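Local coordinates for protein DnaJ homolog subfamily C member 10 (Mus musculus, PDB 3APQ) that acts as an endoplasmic reticulum disulfide reductase with a J domain, serving both the correct folding of proteins and the degradation of misfolded ones, at residues Y5-V10 and N49-V54; L102-F107 and R158-M163; H130-T135 and P170-F175; E138-V143 and L147-V152. All blocks are in the same frame, centred on the assembly; numbering follows the deposited sequence. Where two conformers were deposited one is given.

Contact 1 (Y5-V10 and N49-V54)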
# COMPACT_ATOMS: atom_id res chain seq x y z
N TYR A 5 12.08 15.12 -3.44
CA TYR A 5 10.87 15.70 -2.88
C TYR A 5 10.29 16.79 -3.78
O TYR A 5 9.13 16.74 -4.16
CB TYR A 5 11.22 16.26 -1.50
CG TYR A 5 11.55 15.15 -0.53
CD1 TYR A 5 10.57 14.28 -0.11
CD2 TYR A 5 12.84 14.98 -0.06
CE1 TYR A 5 10.87 13.23 0.78
CE2 TYR A 5 13.18 13.96 0.82
CZ TYR A 5 12.18 13.10 1.25
OH TYR A 5 12.47 12.09 2.11
N SER A 6 11.12 17.79 -4.12
CA SER A 6 10.64 18.87 -4.96
C SER A 6 10.31 18.37 -6.37
O SER A 6 9.38 18.89 -7.00
CB SER A 6 11.61 20.05 -4.93
OG SER A 6 12.87 19.69 -5.48
N LEU A 7 10.99 17.32 -6.84
CA LEU A 7 10.62 16.74 -8.13
C LEU A 7 9.18 16.22 -8.11
O LEU A 7 8.40 16.39 -9.08
CB LEU A 7 11.60 15.64 -8.52
CG LEU A 7 11.54 15.16 -9.98
CD1 LEU A 7 11.89 16.26 -11.04
CD2 LEU A 7 12.46 13.91 -10.15
N LEU A 8 8.81 15.58 -7.01
CA LEU A 8 7.42 15.10 -6.88
C LEU A 8 6.45 16.18 -6.39
O LEU A 8 5.24 15.95 -6.41
CB LEU A 8 7.36 13.91 -5.92
CG LEU A 8 8.13 12.67 -6.42
CD1 LEU A 8 8.07 11.49 -5.44
CD2 LEU A 8 7.69 12.24 -7.82
N GLY A 9 6.98 17.31 -5.92
CA GLY A 9 6.15 18.44 -5.43
C GLY A 9 5.63 18.20 -4.02
O GLY A 9 4.53 18.69 -3.67
N VAL A 10 6.37 17.45 -3.20
CA VAL A 10 5.91 17.12 -1.83
C VAL A 10 6.95 17.58 -0.85
O VAL A 10 8.12 17.86 -1.25
CB VAL A 10 5.64 15.57 -1.57
CG1 VAL A 10 4.51 14.99 -2.48
CG2 VAL A 10 6.91 14.71 -1.73
N ASN A 49 10.07 8.47 -11.95
CA ASN A 49 10.01 7.08 -11.46
C ASN A 49 11.18 6.71 -10.53
O ASN A 49 10.98 6.05 -9.52
CB ASN A 49 9.92 6.05 -12.61
CG ASN A 49 9.44 4.69 -12.11
OD1 ASN A 49 8.40 4.58 -11.42
ND2 ASN A 49 10.22 3.67 -12.37
N ARG A 50 12.40 7.17 -10.86
CA ARG A 50 13.60 6.88 -10.07
C ARG A 50 13.47 7.50 -8.68
O ARG A 50 13.77 6.83 -7.67
CB ARG A 50 14.84 7.42 -10.82
CG ARG A 50 16.11 7.36 -10.13
CD ARG A 50 17.19 7.87 -11.18
NE ARG A 50 18.53 7.87 -10.61
CZ ARG A 50 19.03 8.85 -9.88
NH1 ARG A 50 18.31 9.94 -9.65
NH2 ARG A 50 20.27 8.75 -9.37
N ALA A 51 13.00 8.75 -8.66
CA ALA A 51 12.63 9.45 -7.39
C ALA A 51 11.64 8.65 -6.55
O ALA A 51 11.89 8.36 -5.36
CB ALA A 51 12.08 10.84 -7.68
N TYR A 52 10.50 8.33 -7.14
CA TYR A 52 9.48 7.52 -6.47
C TYR A 52 10.06 6.20 -5.95
O TYR A 52 9.77 5.79 -4.82
CB TYR A 52 8.21 7.28 -7.35
CG TYR A 52 7.30 6.32 -6.66
CD1 TYR A 52 6.65 6.69 -5.45
CD2 TYR A 52 7.10 5.01 -7.16
CE1 TYR A 52 5.82 5.75 -4.74
CE2 TYR A 52 6.27 4.09 -6.49
CZ TYR A 52 5.65 4.47 -5.28
OH TYR A 52 4.89 3.56 -4.61
N GLU A 53 10.86 5.50 -6.74
CA GLU A 53 11.35 4.20 -6.25
C GLU A 53 12.30 4.31 -5.05
O GLU A 53 12.45 3.37 -4.25
CB GLU A 53 11.92 3.34 -7.37
CG GLU A 53 10.85 3.09 -8.46
CD GLU A 53 11.06 1.86 -9.28
OE1 GLU A 53 12.23 1.56 -9.66
OE2 GLU A 53 10.03 1.19 -9.56
N VAL A 54 12.95 5.45 -4.91
CA VAL A 54 13.81 5.61 -3.75
C VAL A 54 12.94 6.01 -2.52
O VAL A 54 13.03 5.40 -1.44
CB VAL A 54 14.96 6.60 -4.01
CG1 VAL A 54 15.58 7.08 -2.64
CG2 VAL A 54 16.01 5.93 -4.94

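Contact 2 (L102-F107 and R158-M163)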
# COMPACT_ATOMS: atom_id res chain seq x y z
N LEU A 102 -0.47 -0.40 5.23
CA LEU A 102 0.63 -0.57 6.20
C LEU A 102 1.85 -1.03 5.43
O LEU A 102 1.77 -2.00 4.67
CB LEU A 102 0.28 -1.66 7.22
CG LEU A 102 -0.93 -1.31 8.11
CD1 LEU A 102 -1.53 -2.64 8.69
CD2 LEU A 102 -0.44 -0.34 9.23
N GLU A 103 2.97 -0.35 5.66
CA GLU A 103 4.27 -0.86 5.27
C GLU A 103 4.89 -1.65 6.43
O GLU A 103 4.35 -1.65 7.49
CB GLU A 103 5.15 0.29 4.79
CG GLU A 103 4.68 0.78 3.34
CD GLU A 103 3.64 1.95 3.39
OE1 GLU A 103 3.72 2.74 4.36
OE2 GLU A 103 2.80 2.13 2.46
N ARG A 104 6.05 -2.30 6.24
CA ARG A 104 6.60 -3.21 7.29
C ARG A 104 6.66 -2.63 8.73
O ARG A 104 6.16 -3.26 9.67
CB ARG A 104 7.97 -3.75 6.86
CG ARG A 104 8.79 -4.45 7.95
CD ARG A 104 8.25 -5.85 8.36
NE ARG A 104 9.19 -6.51 9.29
CZ ARG A 104 10.27 -7.24 8.95
NH1 ARG A 104 10.58 -7.43 7.66
NH2 ARG A 104 11.06 -7.77 9.89
N ARG A 105 7.22 -1.42 8.91
CA ARG A 105 7.39 -0.88 10.30
C ARG A 105 6.02 -0.73 10.97
O ARG A 105 5.79 -1.14 12.12
CB ARG A 105 8.10 0.46 10.24
CG ARG A 105 8.39 1.09 11.59
CD ARG A 105 9.44 2.23 11.45
NE ARG A 105 10.75 1.67 11.09
CZ ARG A 105 11.61 1.06 11.93
NH1 ARG A 105 11.32 0.93 13.24
NH2 ARG A 105 12.76 0.58 11.48
N GLU A 106 5.09 -0.14 10.22
CA GLU A 106 3.77 0.12 10.73
C GLU A 106 2.99 -1.18 10.91
O GLU A 106 2.23 -1.30 11.87
CB GLU A 106 3.08 1.10 9.77
CG GLU A 106 3.63 2.52 9.89
CD GLU A 106 4.98 2.74 9.21
OE1 GLU A 106 5.35 1.97 8.26
OE2 GLU A 106 5.69 3.69 9.68
N PHE A 107 3.19 -2.16 10.03
CA PHE A 107 2.53 -3.46 10.20
C PHE A 107 2.98 -4.12 11.51
O PHE A 107 2.16 -4.55 12.30
CB PHE A 107 2.82 -4.42 9.06
CG PHE A 107 2.17 -5.77 9.25
CD1 PHE A 107 0.89 -6.00 8.76
CD2 PHE A 107 2.81 -6.78 9.97
CE1 PHE A 107 0.26 -7.25 9.01
CE2 PHE A 107 2.20 -8.00 10.20
CZ PHE A 107 0.94 -8.23 9.71
N ARG A 158 7.49 -8.37 -0.66
CA ARG A 158 7.15 -9.78 -0.85
C ARG A 158 7.50 -10.56 0.37
O ARG A 158 6.79 -11.50 0.74
CB ARG A 158 7.88 -10.36 -2.06
CG ARG A 158 7.42 -9.70 -3.35
CD ARG A 158 6.06 -10.16 -3.77
NE ARG A 158 5.61 -9.49 -5.01
CZ ARG A 158 4.38 -9.58 -5.50
NH1 ARG A 158 3.46 -10.30 -4.87
NH2 ARG A 158 4.06 -8.93 -6.61
N MET A 159 8.60 -10.16 1.00
CA MET A 159 9.10 -10.95 2.10
C MET A 159 8.20 -10.80 3.34
O MET A 159 7.94 -11.81 4.03
CB MET A 159 10.60 -10.70 2.28
CG MET A 159 11.38 -11.23 1.04
SD MET A 159 11.44 -13.04 0.91
CE MET A 159 10.18 -13.41 -0.32
N LEU A 160 7.65 -9.60 3.55
CA LEU A 160 6.66 -9.40 4.60
C LEU A 160 5.52 -10.39 4.39
O LEU A 160 5.20 -11.16 5.29
CB LEU A 160 6.15 -7.94 4.59
CG LEU A 160 5.02 -7.60 5.59
CD1 LEU A 160 5.36 -7.97 7.06
CD2 LEU A 160 4.65 -6.12 5.43
N CYS A 161 4.93 -10.43 3.19
CA CYS A 161 3.86 -11.39 2.91
C CYS A 161 4.31 -12.82 3.14
O CYS A 161 3.58 -13.61 3.76
CB CYS A 161 3.26 -11.14 1.52
SG CYS A 161 2.62 -9.44 1.65
N ARG A 162 5.51 -13.14 2.69
CA ARG A 162 5.99 -14.52 2.85
C ARG A 162 6.10 -14.85 4.33
O ARG A 162 5.72 -15.94 4.78
CB ARG A 162 7.32 -14.77 2.14
CG ARG A 162 7.86 -16.17 2.41
CD ARG A 162 9.10 -16.42 1.55
NE ARG A 162 8.72 -16.42 0.15
CZ ARG A 162 8.30 -17.52 -0.48
NH1 ARG A 162 8.24 -18.67 0.19
NH2 ARG A 162 7.95 -17.48 -1.77
N MET A 163 6.59 -13.88 5.09
CA MET A 163 6.83 -14.07 6.52
C MET A 163 5.51 -14.41 7.21
O MET A 163 5.47 -15.24 8.13
CB MET A 163 7.43 -12.81 7.12
CG MET A 163 8.90 -12.60 6.77
SD MET A 163 9.53 -11.02 7.36
CE MET A 163 8.24 -10.50 8.50

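Contact 3 (H130-T135 and P170-F175)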
# COMPACT_ATOMS: atom_id res chain seq x y z
N HIS A 130 -8.94 -7.07 -7.09
CA HIS A 130 -9.78 -5.99 -7.58
C HIS A 130 -11.25 -6.24 -7.35
O HIS A 130 -12.04 -5.28 -7.11
CB HIS A 130 -9.46 -5.66 -9.05
CG HIS A 130 -8.28 -4.74 -9.18
ND1 HIS A 130 -8.41 -3.40 -9.47
CD2 HIS A 130 -6.96 -4.96 -8.99
CE1 HIS A 130 -7.22 -2.83 -9.46
NE2 HIS A 130 -6.32 -3.75 -9.17
N ASP A 131 -11.64 -7.50 -7.40
CA ASP A 131 -13.01 -7.82 -7.21
C ASP A 131 -13.43 -7.50 -5.79
O ASP A 131 -14.55 -7.05 -5.58
CB ASP A 131 -13.25 -9.33 -7.46
CG ASP A 131 -13.31 -9.69 -8.95
OD1 ASP A 131 -13.26 -8.78 -9.80
OD2 ASP A 131 -13.41 -10.91 -9.26
N LEU A 132 -12.56 -7.79 -4.85
CA LEU A 132 -12.79 -7.58 -3.42
C LEU A 132 -12.70 -6.08 -2.99
O LEU A 132 -13.40 -5.63 -2.10
CB LEU A 132 -11.80 -8.43 -2.61
CG LEU A 132 -11.76 -8.12 -1.13
CD1 LEU A 132 -13.11 -8.49 -0.44
CD2 LEU A 132 -10.59 -8.88 -0.44
N ALA A 133 -11.85 -5.32 -3.66
CA ALA A 133 -11.65 -3.90 -3.29
C ALA A 133 -12.89 -3.07 -2.93
O ALA A 133 -12.92 -2.46 -1.88
CB ALA A 133 -10.77 -3.19 -4.30
N PRO A 134 -13.94 -3.04 -3.80
CA PRO A 134 -15.05 -2.18 -3.41
C PRO A 134 -15.73 -2.65 -2.14
O PRO A 134 -16.19 -1.81 -1.37
CB PRO A 134 -16.02 -2.29 -4.61
CG PRO A 134 -15.10 -2.51 -5.75
CD PRO A 134 -14.09 -3.50 -5.20
N THR A 135 -15.83 -3.96 -1.94
CA THR A 135 -16.43 -4.52 -0.72
C THR A 135 -15.57 -4.26 0.50
O THR A 135 -16.11 -3.90 1.54
CB THR A 135 -16.59 -6.03 -0.85
OG1 THR A 135 -17.36 -6.31 -2.02
CG2 THR A 135 -17.30 -6.67 0.38
N PRO A 170 -6.39 -12.40 -2.78
CA PRO A 170 -6.15 -11.70 -1.51
C PRO A 170 -6.09 -12.68 -0.36
O PRO A 170 -6.68 -13.77 -0.44
CB PRO A 170 -7.40 -10.80 -1.36
CG PRO A 170 -8.48 -11.56 -2.13
CD PRO A 170 -7.78 -12.26 -3.28
N SER A 171 -5.38 -12.32 0.71
CA SER A 171 -5.39 -13.12 1.94
C SER A 171 -5.78 -12.19 3.08
O SER A 171 -5.19 -11.12 3.25
CB SER A 171 -4.02 -13.79 2.19
OG SER A 171 -3.99 -14.95 1.40
N LEU A 172 -6.84 -12.55 3.79
CA LEU A 172 -7.35 -11.66 4.82
C LEU A 172 -7.14 -12.32 6.19
O LEU A 172 -7.58 -13.45 6.42
CB LEU A 172 -8.85 -11.34 4.63
CG LEU A 172 -9.46 -10.97 3.25
CD1 LEU A 172 -10.88 -10.41 3.29
CD2 LEU A 172 -8.64 -10.15 2.32
N PHE A 173 -6.46 -11.61 7.08
CA PHE A 173 -6.10 -12.18 8.39
C PHE A 173 -6.45 -11.19 9.45
O PHE A 173 -6.23 -9.97 9.29
CB PHE A 173 -4.61 -12.40 8.48
CG PHE A 173 -4.11 -13.65 7.78
CD1 PHE A 173 -4.12 -14.89 8.46
CD2 PHE A 173 -3.60 -13.59 6.49
CE1 PHE A 173 -3.62 -16.07 7.84
CE2 PHE A 173 -3.09 -14.77 5.86
CZ PHE A 173 -3.12 -16.00 6.54
N ILE A 174 -6.95 -11.70 10.57
CA ILE A 174 -7.18 -10.82 11.71
C ILE A 174 -6.10 -11.07 12.78
O ILE A 174 -5.67 -12.22 13.02
CB ILE A 174 -8.64 -10.92 12.13
CG1 ILE A 174 -9.03 -9.77 13.04
CG2 ILE A 174 -8.94 -12.26 12.77
CD1 ILE A 174 -10.55 -9.46 13.00
N PHE A 175 -5.60 -9.98 13.37
CA PHE A 175 -4.42 -10.05 14.28
C PHE A 175 -4.74 -9.32 15.58
O PHE A 175 -5.40 -8.26 15.59
CB PHE A 175 -3.20 -9.31 13.68
CG PHE A 175 -2.67 -9.87 12.40
CD1 PHE A 175 -1.66 -10.85 12.42
CD2 PHE A 175 -3.15 -9.40 11.16
CE1 PHE A 175 -1.12 -11.39 11.21
CE2 PHE A 175 -2.63 -9.94 9.95
CZ PHE A 175 -1.62 -10.96 9.99

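Contact 4 (E138-V143 and L147-V152)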
# COMPACT_ATOMS: atom_id res chain seq x y z
N GLU A 138 -16.39 -0.77 1.46
CA GLU A 138 -17.74 -0.64 2.05
C GLU A 138 -17.75 -1.22 3.47
O GLU A 138 -18.33 -0.63 4.41
CB GLU A 138 -18.80 -1.33 1.15
CG GLU A 138 -20.23 -1.29 1.78
CD GLU A 138 -21.31 -2.07 0.98
OE1 GLU A 138 -20.97 -3.12 0.35
OE2 GLU A 138 -22.49 -1.64 1.03
N PHE A 139 -17.07 -2.35 3.63
CA PHE A 139 -16.95 -2.99 4.94
C PHE A 139 -16.22 -2.05 5.92
O PHE A 139 -16.65 -1.87 7.09
CB PHE A 139 -16.20 -4.32 4.75
CG PHE A 139 -15.53 -4.83 5.98
CD1 PHE A 139 -16.27 -5.30 7.04
CD2 PHE A 139 -14.15 -4.85 6.07
CE1 PHE A 139 -15.64 -5.79 8.18
CE2 PHE A 139 -13.52 -5.30 7.21
CZ PHE A 139 -14.29 -5.78 8.28
N ALA A 140 -15.10 -1.48 5.47
CA ALA A 140 -14.30 -0.60 6.34
C ALA A 140 -15.12 0.61 6.83
O ALA A 140 -14.99 1.03 7.99
CB ALA A 140 -12.95 -0.13 5.64
N LYS A 141 -16.01 1.12 5.99
CA LYS A 141 -16.90 2.19 6.45
C LYS A 141 -17.87 1.70 7.48
O LYS A 141 -18.18 2.42 8.44
CB LYS A 141 -17.70 2.74 5.30
CG LYS A 141 -16.81 3.40 4.26
CD LYS A 141 -17.57 3.37 3.02
CE LYS A 141 -17.86 4.72 2.57
NZ LYS A 141 -16.80 4.89 1.59
N GLU A 142 -18.37 0.49 7.28
CA GLU A 142 -19.43 -0.00 8.17
C GLU A 142 -18.93 -0.24 9.59
O GLU A 142 -19.61 0.10 10.57
CB GLU A 142 -20.06 -1.28 7.59
CG GLU A 142 -21.05 -1.90 8.50
CD GLU A 142 -22.19 -2.58 7.77
OE1 GLU A 142 -22.28 -2.48 6.51
OE2 GLU A 142 -22.99 -3.24 8.46
N VAL A 143 -17.72 -0.78 9.71
CA VAL A 143 -17.11 -1.07 10.99
C VAL A 143 -16.12 -0.02 11.46
O VAL A 143 -15.33 -0.26 12.38
CB VAL A 143 -16.40 -2.48 10.99
CG1 VAL A 143 -17.39 -3.62 10.76
CG2 VAL A 143 -15.23 -2.53 10.00
N LEU A 147 -12.87 -1.68 15.03
CA LEU A 147 -11.58 -2.32 14.99
C LEU A 147 -10.78 -1.63 13.89
O LEU A 147 -11.30 -0.76 13.14
CB LEU A 147 -11.70 -3.84 14.71
CG LEU A 147 -12.11 -4.26 13.30
CD1 LEU A 147 -11.70 -5.77 13.05
CD2 LEU A 147 -13.61 -3.98 12.99
N ARG A 148 -9.50 -1.99 13.78
CA ARG A 148 -8.65 -1.35 12.78
C ARG A 148 -8.62 -2.17 11.51
O ARG A 148 -8.39 -3.41 11.54
CB ARG A 148 -7.21 -1.19 13.29
CG ARG A 148 -7.11 -0.63 14.69
CD ARG A 148 -7.41 0.84 14.76
NE ARG A 148 -6.75 1.77 13.84
CZ ARG A 148 -5.59 2.41 14.01
NH1 ARG A 148 -4.83 2.25 15.08
NH2 ARG A 148 -5.19 3.30 13.08
N ILE A 149 -8.77 -1.48 10.38
CA ILE A 149 -8.82 -2.15 9.11
C ILE A 149 -7.58 -1.72 8.32
O ILE A 149 -7.31 -0.51 8.13
CB ILE A 149 -10.12 -1.80 8.29
CG1 ILE A 149 -11.42 -2.09 9.09
CG2 ILE A 149 -10.04 -2.39 6.84
CD1 ILE A 149 -11.53 -3.50 9.65
N GLY A 150 -6.85 -2.74 7.86
CA GLY A 150 -5.55 -2.54 7.15
C GLY A 150 -5.50 -3.17 5.77
O GLY A 150 -6.37 -3.97 5.38
N ALA A 151 -4.47 -2.80 5.02
CA ALA A 151 -4.19 -3.38 3.73
C ALA A 151 -2.70 -3.45 3.61
O ALA A 151 -2.00 -2.53 4.09
CB ALA A 151 -4.79 -2.49 2.60
N VAL A 152 -2.19 -4.53 3.03
CA VAL A 152 -0.75 -4.66 2.76
C VAL A 152 -0.54 -4.97 1.27
O VAL A 152 -1.11 -5.93 0.74
CB VAL A 152 -0.07 -5.73 3.61
CG1 VAL A 152 1.33 -6.03 3.07
CG2 VAL A 152 0.05 -5.32 5.09

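Contact 1 (Y5-V10 and N49-V54)
This is a small, buried helix-to-helix contact of the J domain, in which the end of the short helix 4-8 leans on helix 41-55. The backbones come nearest where L7 faces A51, their CA atoms 7.6 Å apart, and about 142 Å² is buried in all. L7 and L8 both point toward the longer helix. With CG anti to the backbone N (chi1 -167°), L7 brings its CD2 branch to the methyl CB of A51 at 4.0 Å. L8 works one residue further along: its CD1 rests at 4.3 Å from CA of Y52, so the leucine meets the helix backbone while the tyrosine ring turns off to stack on F23. A small residue at A51 is consistent with this close approach, and F4 also touches it. L8 also touches L55, and the hydroxyl of Y5 is hydrogen-bonded to D65 and R61 of helix 58-67. Directly after these leucines, helix 4-8 stops in a Schellman motif: G9 takes positive phi as the C-prime residue, and V10 N reaches O of Y5 at 3.0 Å. A short first helix laid apolar side down on the helical hairpin, here formed by 16-30 and 41-55, is the classic J-domain arrangement.

Contact 2 (L102-F107 and R158-M163)
The backbone N of M163 donates a hydrogen bond to O of M159 at 2.7 Å, and this last turn of helix 158-163 presents the M163 thioether to R104. In one of two modelled positions of M163, and so a doubtful contact, its CE lies 3.8 Å above the guanidinium plane of R104, over its centre, and SD is 3.8 Å from NH1; the side chains cross at about a right angle. The guanidinium finds its charge partner within its own helix, where NE is salt-bridged to D108. Deeper in, L160 enters between R104 and F107 with CG anti to its backbone N (chi1 176°). Its CD1 meets CD of R104 at 3.8 Å and CD2 of F107 at 4.0 Å, approaching the ring obliquely, while its other branch, CD2, sits 4.0 Å from CA of R104. The two helices, 104-113 and 158-163, lie together on one face of the thioredoxin-fold sheet, and L160 and F107 both reach V152 of strand 148-153. With an alanine at L160, F107 and the aliphatic stem of R104 would probably lose their shared partner, opening a gap between the helices. F107 also meets F175 edge-to-face, and C161 is tied to C154 by a disulfide.

Contact 3 (H130-T135 and P170-F175)
Apolar contacts carry this meeting of helix 127-142 with strand 171-175, and one methyl of L132 is at their centre. The leucine pair comes first: L132 and L172 reach toward each other tip to tip, with CD2 of L132 at 3.6 Å from CD2 of L172 and 4.0 Å from its CD1. Extension of L132 away from its own backbone N (chi1 169°) is what carries that branch across to the strand. The second apolar contact is leucine on proline. The same CD2 lies 3.8 Å from CG of P170 and equally far from its CB, resting against the saturated ring at an oblique angle. Further van der Waals contacts extend the patch: P170 touches C129 of the redox-active disulfide C126-C129, and L172 packs also on W136 and L193.

Polar and backbone interactions act around it. P170 follows a cis peptide bond, as the corresponding proline does in thioredoxins. S171 points away from the helix, its OG bonded to O of S168, and its backbone pairs with F121. L172 pairs with Y184 on the other side of the strand. The helix is kinked near P134, whose ring nitrogen carries no N-H to bond the preceding turn.

Between the two segments the chemistry is wholly aliphatic, which suggests that shape and burial, more than directional bonds, help to keep the cis-proline beside the helix that starts at the CxxC.

Contact 4 (E138-V143 and L147-V152)
The ring of F139 is met from two directions, by V143 of its own helix and by I149 of the strand. CG2 of V143 lies 3.7 Å above one face, offset toward the rim. I149 comes in obliquely, its CD1 at 3.6 Å from CE2 of F139 and 3.8 Å from CZ. W136, one turn earlier, meets the phenylalanine ring with the planes at about 40°.

I149 points at the helix and divides its branches between partners. CG1 stands anti to the carbonyl carbon (chi1 -55°), and from there the bend at chi2 (-54°) turns CD1 to F139 and to CG2 of V143, the latter 3.8 Å away. CG2 turns the other way, to CB of A140 at 3.9 Å; the small alanine is consistent with the close approach, the CA atoms of A140 and I149 being 6.3 Å apart. Replacement of I149 by an alanine would probably open a gap between F139, V143 and A140 and leave the phenylalanine ring freer to turn. L147 closes the end of the patch, its CD2 packing on CG2 of V143 at 3.7 Å.

The contact thus joins the helix to the second strand of a beta-alpha-beta crossover, 117-122 to 127-142 to 148-153, of the thioredoxin fold. Strand 148-153 pairs with 117-122 through R148 and G150 and with I100 through I149, while L193, V194 and A197 of helix 190-202 flank F139.

This piece of a longer protein holds the J domain and the first thioredoxin domain. Contact 1 stands apart in the J domain, its centre about 23 Å from that of contact 2 and about 29 Å from those of contacts 3 and 4, and the chain completes it first. Contacts 3 and 4, centres about 10 Å apart, both use helix 127-142 on one face of the central sheet; contact 2 lies on the opposite face. Contact 4 is nested inside the loops of contacts 2 and 3, which cross. A backbone hydrogen bond from L102 to A151 ties contact 2 to contact 4. Each domain has its own core, the second carrying the redox-active CxxC; salt bridges E103-R20 and R105-E58 join the two.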